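Local coordinates for protein peptidoglycan DD-endopeptidase ShyB (Vibrio cholerae, PDB 2GU1) that cuts the peptide cross-links between peptidoglycan strands as a zinc-dependent DD-endopeptidase, probably to let new glycan be inserted as the cell wall expands, at residues A[202-207]-A[235-240]; A[279-284]-A[297-302]. All blocks are in the same frame, centred on the assembly; numbering follows the deposited sequence.

Contact 1 of 2, residues A[202-207]-A[235-240]; sequences NRYPVD and TDFATP. With ZN (zinc ion), chain B.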
loop_
_atom_site.group_PDB
_atom_site.type_symbol
_atom_site.label_atom_id
_atom_site.label_comp_id
_atom_site.label_asym_id
_atom_site.label_seq_id
_atom_site.Cartn_x
_atom_site.Cartn_y
_atom_site.Cartn_z
ATOM N N ASN A 202 13.774 7.586 7.339
ATOM C CA ASN A 202 15.014 8.086 6.777
ATOM C C ASN A 202 14.570 8.584 5.403
ATOM O O ASN A 202 13.620 8.059 4.827
ATOM C CB ASN A 202 16.046 6.970 6.612
ATOM C CG ASN A 202 16.654 6.543 7.932
ATOM O OD1 ASN A 202 16.807 7.356 8.841
ATOM N ND2 ASN A 202 17.023 5.272 8.038
ATOM N N ARG A 203 15.237 9.598 4.881
ATOM C CA ARG A 203 14.877 10.125 3.571
ATOM C C ARG A 203 15.295 9.197 2.419
ATOM O O ARG A 203 14.549 9.022 1.454
ATOM C CB ARG A 203 15.526 11.494 3.375
ATOM C CG ARG A 203 15.342 12.063 1.977
ATOM C CD ARG A 203 13.915 12.480 1.757
ATOM N NE ARG A 203 13.600 13.686 2.518
ATOM C CZ ARG A 203 12.387 14.221 2.612
ATOM N NH1 ARG A 203 11.350 13.658 1.988
ATOM N NH2 ARG A 203 12.209 15.325 3.333
ATOM N N TYR A 204 16.480 8.597 2.538
ATOM C CA TYR A 204 17.047 7.732 1.498
ATOM C C TYR A 204 17.090 6.231 1.781
ATOM O O TYR A 204 17.359 5.814 2.903
ATOM C CB TYR A 204 18.479 8.191 1.188
ATOM C CG TYR A 204 18.566 9.625 0.712
ATOM C CD1 TYR A 204 18.212 9.969 -0.589
ATOM C CD2 TYR A 204 18.965 10.643 1.578
ATOM C CE1 TYR A 204 18.248 11.298 -1.021
ATOM C CE2 TYR A 204 19.005 11.965 1.162
ATOM C CZ TYR A 204 18.647 12.288 -0.137
ATOM O OH TYR A 204 18.683 13.604 -0.547
ATOM N N PRO A 205 16.823 5.404 0.749
ATOM C CA PRO A 205 16.834 3.941 0.850
ATOM C C PRO A 205 18.208 3.358 0.492
ATOM O O PRO A 205 18.369 2.138 0.425
ATOM C CB PRO A 205 15.771 3.518 -0.156
ATOM C CG PRO A 205 15.986 4.519 -1.267
ATOM C CD PRO A 205 16.170 5.834 -0.506
ATOM N N VAL A 206 19.186 4.228 0.244
ATOM C CA VAL A 206 20.530 3.778 -0.110
ATOM C C VAL A 206 21.598 4.657 0.555
ATOM O O VAL A 206 21.302 5.747 1.069
ATOM C CB VAL A 206 20.764 3.809 -1.649
ATOM C CG1 VAL A 206 19.838 2.808 -2.358
ATOM C CG2 VAL A 206 20.533 5.210 -2.177
ATOM N N ASP A 207 22.840 4.178 0.535
ATOM C CA ASP A 207 23.946 4.910 1.130
ATOM C C ASP A 207 24.296 6.148 0.316
ATOM O O ASP A 207 23.979 6.236 -0.879
ATOM C CB ASP A 207 25.162 3.993 1.279
ATOM C CG ASP A 207 24.923 2.870 2.276
ATOM O OD1 ASP A 207 24.473 3.155 3.412
ATOM O OD2 ASP A 207 25.188 1.700 1.928
ATOM N N THR A 235 11.144 7.553 -7.251
ATOM C CA THR A 235 12.410 8.249 -7.442
ATOM C C THR A 235 13.473 7.226 -7.837
ATOM O O THR A 235 13.576 6.164 -7.218
ATOM C CB THR A 235 12.846 8.958 -6.140
ATOM O OG1 THR A 235 11.813 9.842 -5.701
ATOM C CG2 THR A 235 14.109 9.748 -6.359
ATOM N N ASP A 236 14.258 7.532 -8.866
ATOM C CA ASP A 236 15.311 6.617 -9.308
ATOM C C ASP A 236 16.678 7.030 -8.782
ATOM O O ASP A 236 17.099 8.171 -8.988
ATOM C CB ASP A 236 15.359 6.560 -10.837
ATOM C CG ASP A 236 14.100 5.979 -11.426
ATOM O OD1 ASP A 236 13.283 5.448 -10.641
ATOM O OD2 ASP A 236 13.936 6.036 -12.660
ATOM N N PHE A 237 17.357 6.105 -8.098
ATOM C CA PHE A 237 18.696 6.344 -7.545
ATOM C C PHE A 237 19.730 5.593 -8.383
ATOM O O PHE A 237 19.480 4.470 -8.848
ATOM C CB PHE A 237 18.770 5.881 -6.082
ATOM C CG PHE A 237 17.952 6.719 -5.139
ATOM C CD1 PHE A 237 18.314 8.036 -4.865
ATOM C CD2 PHE A 237 16.802 6.203 -4.549
ATOM C CE1 PHE A 237 17.540 8.829 -4.016
ATOM C CE2 PHE A 237 16.019 6.982 -3.698
ATOM C CZ PHE A 237 16.386 8.299 -3.430
ATOM N N ALA A 238 20.886 6.223 -8.586
ATOM C CA ALA A 238 21.954 5.653 -9.396
ATOM C C ALA A 238 22.741 4.579 -8.661
ATOM O O ALA A 238 23.876 4.806 -8.233
ATOM C CB ALA A 238 22.895 6.761 -9.859
ATOM N N THR A 239 22.142 3.405 -8.523
ATOM C CA THR A 239 22.788 2.295 -7.832
ATOM C C THR A 239 23.361 1.251 -8.771
ATOM O O THR A 239 22.771 0.932 -9.802
ATOM C CB THR A 239 21.801 1.540 -6.926
ATOM O OG1 THR A 239 20.638 1.190 -7.688
ATOM C CG2 THR A 239 21.404 2.380 -5.742
ATOM N N PRO A 240 24.539 0.712 -8.431
ATOM C CA PRO A 240 25.141 -0.320 -9.273
ATOM C C PRO A 240 24.353 -1.577 -8.903
ATOM O O PRO A 240 23.765 -1.629 -7.826
ATOM C CB PRO A 240 26.573 -0.416 -8.745
ATOM C CG PRO A 240 26.814 0.921 -8.100
ATOM C CD PRO A 240 25.499 1.195 -7.425
HETATM ZN ZN ZN B . 11.628 4.910 -11.691
#
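Phe237 is the bump of this contact, and three consecutive residues of the loop 202-207, Tyr204, Pro205 and Val206, line up over one side of its ring. Val206 stands above the root, CG2 4.2 Å from Phe237 CG. Pro205 and Tyr204 lie obliquely over the outer rim. Pro205 presses closest, its CD 3.4 Å from Phe237 CE2 and its CG nearly as near to the same atom. Tyr204 CD1 is 3.7 Å from Phe237 CE1, which sits at the edge of the tyrosine ring, close to its plane. The two rings are steeply inclined, at 71°, and their centroids are 5.9 Å apart, an oblique pairing. On the opposite face Thr235 CG2 lies 4.0 Å from the plane of the Phe237 ring, offset toward the rim, so the ring is held between this methyl and the loop. CB of Phe237 already points at the loop, and the torsion, with CG beside the backbone N (chi1 -69°), sets the ring against Pro205 and Tyr204. The other valine branch serves a second, smaller fit, Val206 CG1 meeting the methyl CG2 of Thr239 at 3.8 Å. No hydrogen bond crosses between the segments, and the contact is apolar packing. An inverse gamma turn is centred on Ala238, closed by Thr239 N to Phe237 O at 2.9 Å; Phe237 and Thr239 point to the loop while Ala238 points away. Just before Phe237, Asp236 binds the catalytic zinc through OD1 at 2.0 Å, with His232 and His313 as the other protein ligands. Strand 235-237 lies between strands 213-215 and 312-318 of the M23 peptidase sheet; Ile213 also touches Phe237, while Leu312 packs against Pro205, Val206 and Thr239.

Contact 2 of 2, residues A[279-284]-A[297-302]; sequences LHLDKI and KIALAG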
loop_
_atom_site.group_PDB
_atom_site.type_symbol
_atom_site.label_atom_id
_atom_site.label_comp_id
_atom_site.label_asym_id
_atom_site.label_seq_id
_atom_site.Cartn_x
_atom_site.Cartn_y
_atom_site.Cartn_z
ATOM N N LEU A 279 11.726 -1.432 -6.359
ATOM C CA LEU A 279 11.675 -2.210 -7.597
ATOM C C LEU A 279 12.993 -2.483 -8.312
ATOM O O LEU A 279 14.019 -1.855 -8.034
ATOM C CB LEU A 279 10.733 -1.538 -8.593
ATOM C CG LEU A 279 9.226 -1.555 -8.353
ATOM C CD1 LEU A 279 8.887 -0.953 -7.003
ATOM C CD2 LEU A 279 8.546 -0.772 -9.492
ATOM N N HIS A 280 12.926 -3.434 -9.243
ATOM C CA HIS A 280 14.056 -3.848 -10.070
ATOM C C HIS A 280 15.218 -4.448 -9.285
ATOM O O HIS A 280 16.346 -4.505 -9.774
ATOM C CB HIS A 280 14.546 -2.655 -10.893
ATOM C CG HIS A 280 13.458 -1.975 -11.666
ATOM N ND1 HIS A 280 12.714 -2.620 -12.631
ATOM C CD2 HIS A 280 12.980 -0.709 -11.610
ATOM C CE1 HIS A 280 11.826 -1.783 -13.136
ATOM N NE2 HIS A 280 11.966 -0.615 -12.534
ATOM N N LEU A 281 14.935 -4.914 -8.081
ATOM C CA LEU A 281 15.964 -5.494 -7.234
ATOM C C LEU A 281 16.658 -6.710 -7.848
ATOM O O LEU A 281 16.035 -7.524 -8.535
ATOM C CB LEU A 281 15.347 -5.879 -5.887
ATOM C CG LEU A 281 14.652 -4.754 -5.106
ATOM C CD1 LEU A 281 13.920 -5.336 -3.915
ATOM C CD2 LEU A 281 15.695 -3.720 -4.644
ATOM N N ASP A 282 17.958 -6.832 -7.604
ATOM C CA ASP A 282 18.700 -7.973 -8.115
ATOM C C ASP A 282 18.428 -9.152 -7.180
ATOM O O ASP A 282 18.332 -10.299 -7.615
ATOM C CB ASP A 282 20.208 -7.699 -8.124
ATOM C CG ASP A 282 20.997 -8.866 -8.689
ATOM O OD1 ASP A 282 20.823 -9.166 -9.883
ATOM O OD2 ASP A 282 21.773 -9.499 -7.943
ATOM N N LYS A 283 18.277 -8.845 -5.896
ATOM C CA LYS A 283 18.037 -9.862 -4.873
ATOM C C LYS A 283 17.258 -9.291 -3.687
ATOM O O LYS A 283 17.505 -8.156 -3.271
ATOM C CB LYS A 283 19.380 -10.400 -4.370
ATOM C CG LYS A 283 19.286 -11.520 -3.344
ATOM C CD LYS A 283 18.750 -12.798 -3.978
ATOM C CE LYS A 283 18.797 -13.973 -3.004
ATOM N NZ LYS A 283 18.329 -15.236 -3.645
ATOM N N ILE A 284 16.332 -10.080 -3.140
ATOM C CA ILE A 284 15.535 -9.662 -1.983
ATOM C C ILE A 284 16.022 -10.475 -0.781
ATOM O O ILE A 284 16.074 -11.701 -0.841
ATOM C CB ILE A 284 14.012 -9.908 -2.231
ATOM C CG1 ILE A 284 13.486 -8.870 -3.230
ATOM C CG2 ILE A 284 13.228 -9.824 -0.909
ATOM C CD1 ILE A 284 12.037 -9.056 -3.643
ATOM N N LYS A 297 19.023 -3.514 6.076
ATOM C CA LYS A 297 19.233 -3.940 4.697
ATOM C C LYS A 297 18.126 -4.925 4.355
ATOM O O LYS A 297 17.876 -5.872 5.101
ATOM C CB LYS A 297 20.607 -4.606 4.528
ATOM C CG LYS A 297 20.846 -5.134 3.120
ATOM C CD LYS A 297 22.327 -5.167 2.748
ATOM C CE LYS A 297 23.111 -6.163 3.580
ATOM N NZ LYS A 297 24.542 -6.222 3.137
ATOM N N ILE A 298 17.458 -4.703 3.227
ATOM C CA ILE A 298 16.362 -5.574 2.828
ATOM C C ILE A 298 16.551 -6.185 1.446
ATOM O O ILE A 298 15.879 -7.158 1.089
ATOM C CB ILE A 298 15.020 -4.805 2.870
ATOM C CG1 ILE A 298 15.073 -3.605 1.924
ATOM C CG2 ILE A 298 14.740 -4.345 4.291
ATOM C CD1 ILE A 298 13.798 -2.747 1.938
ATOM N N ALA A 299 17.468 -5.624 0.667
ATOM C CA ALA A 299 17.716 -6.150 -0.666
ATOM C C ALA A 299 18.963 -5.561 -1.295
ATOM O O ALA A 299 19.645 -4.725 -0.699
ATOM C CB ALA A 299 16.515 -5.874 -1.564
ATOM N N LEU A 300 19.246 -6.007 -2.513
ATOM C CA LEU A 300 20.383 -5.519 -3.265
ATOM C C LEU A 300 19.791 -4.972 -4.556
ATOM O O LEU A 300 19.009 -5.657 -5.232
ATOM C CB LEU A 300 21.366 -6.660 -3.556
ATOM C CG LEU A 300 21.938 -7.370 -2.318
ATOM C CD1 LEU A 300 22.923 -8.456 -2.754
ATOM C CD2 LEU A 300 22.638 -6.357 -1.417
ATOM N N ALA A 301 20.132 -3.730 -4.877
ATOM C CA ALA A 301 19.631 -3.096 -6.091
ATOM C C ALA A 301 19.969 -3.933 -7.309
ATOM O O ALA A 301 20.921 -4.721 -7.296
ATOM C CB ALA A 301 20.209 -1.686 -6.227
ATOM N N GLY A 302 19.194 -3.775 -8.375
ATOM C CA GLY A 302 19.453 -4.570 -9.553
ATOM C C GLY A 302 19.001 -3.903 -10.829
ATOM O O GLY A 302 18.923 -2.679 -10.908
HETATM O O HOH W 1 16.895 -1.992 -7.946
#
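This is an antiparallel beta pairing with a classic beta bulge, in the M23 peptidase domain, where the short strand 283-284 forms one border of a three-stranded sheet and 297-300 its middle. Asp282 and Lys283 both face Leu300, whose carbonyl oxygen takes two donors: Asp282 N at 2.8 Å and, weakly, Lys283 N at 3.3 Å. Leu300 N answers with a bond to Lys283 O, 2.9 Å long and, at 166°, straighter than that of Asp282 N (143°). Ile284 and Ala299 follow as a non-hydrogen-bonded pair. Leu281 sets its CG anti to the carbonyl carbon (chi1 -57°) and rests CD1 on Ala299 CB at 3.5 Å, next to Val245 of the third strand, 244-246. The chain turns a corner at His280, and just past it Asp282 N is 3.3 Å from Gly302 CA, a close backbone approach in which Gly302 has no side chain to intrude. The His280 side chain turns off toward the zinc site, about 4 Å from that of the zinc ligand His313 at the nearest atoms, and its ND1 is hydrogen-bonded to Thr304 O. A water bridges the corner, donating to Leu279 O and accepting from Gly302 N, each at 2.9 Å.

How the contacts relate
Contact 1 is complete before contact 2 begins along the chain, yet their centres lie only 11 Å apart and on the same side of the chain's centre. They touch directly where Thr239 OG1 packs 3.3 Å from Ala301 CB. Both reach the large antiparallel sheet of the peptidase domain: strand 235-237 and strand 274-281 flank strand 312-318, which carries the zinc ligand His313. The two adjoin, contact 1 packing a loop that follows strand 189-191 onto strand 235-237, and contact 2 linking the end of strand 274-281 to the small sheet of 244-246, 297-300 and 283-284. Both lie beside the zinc site, contact 1 through Asp236 and contact 2 through His280 near His313.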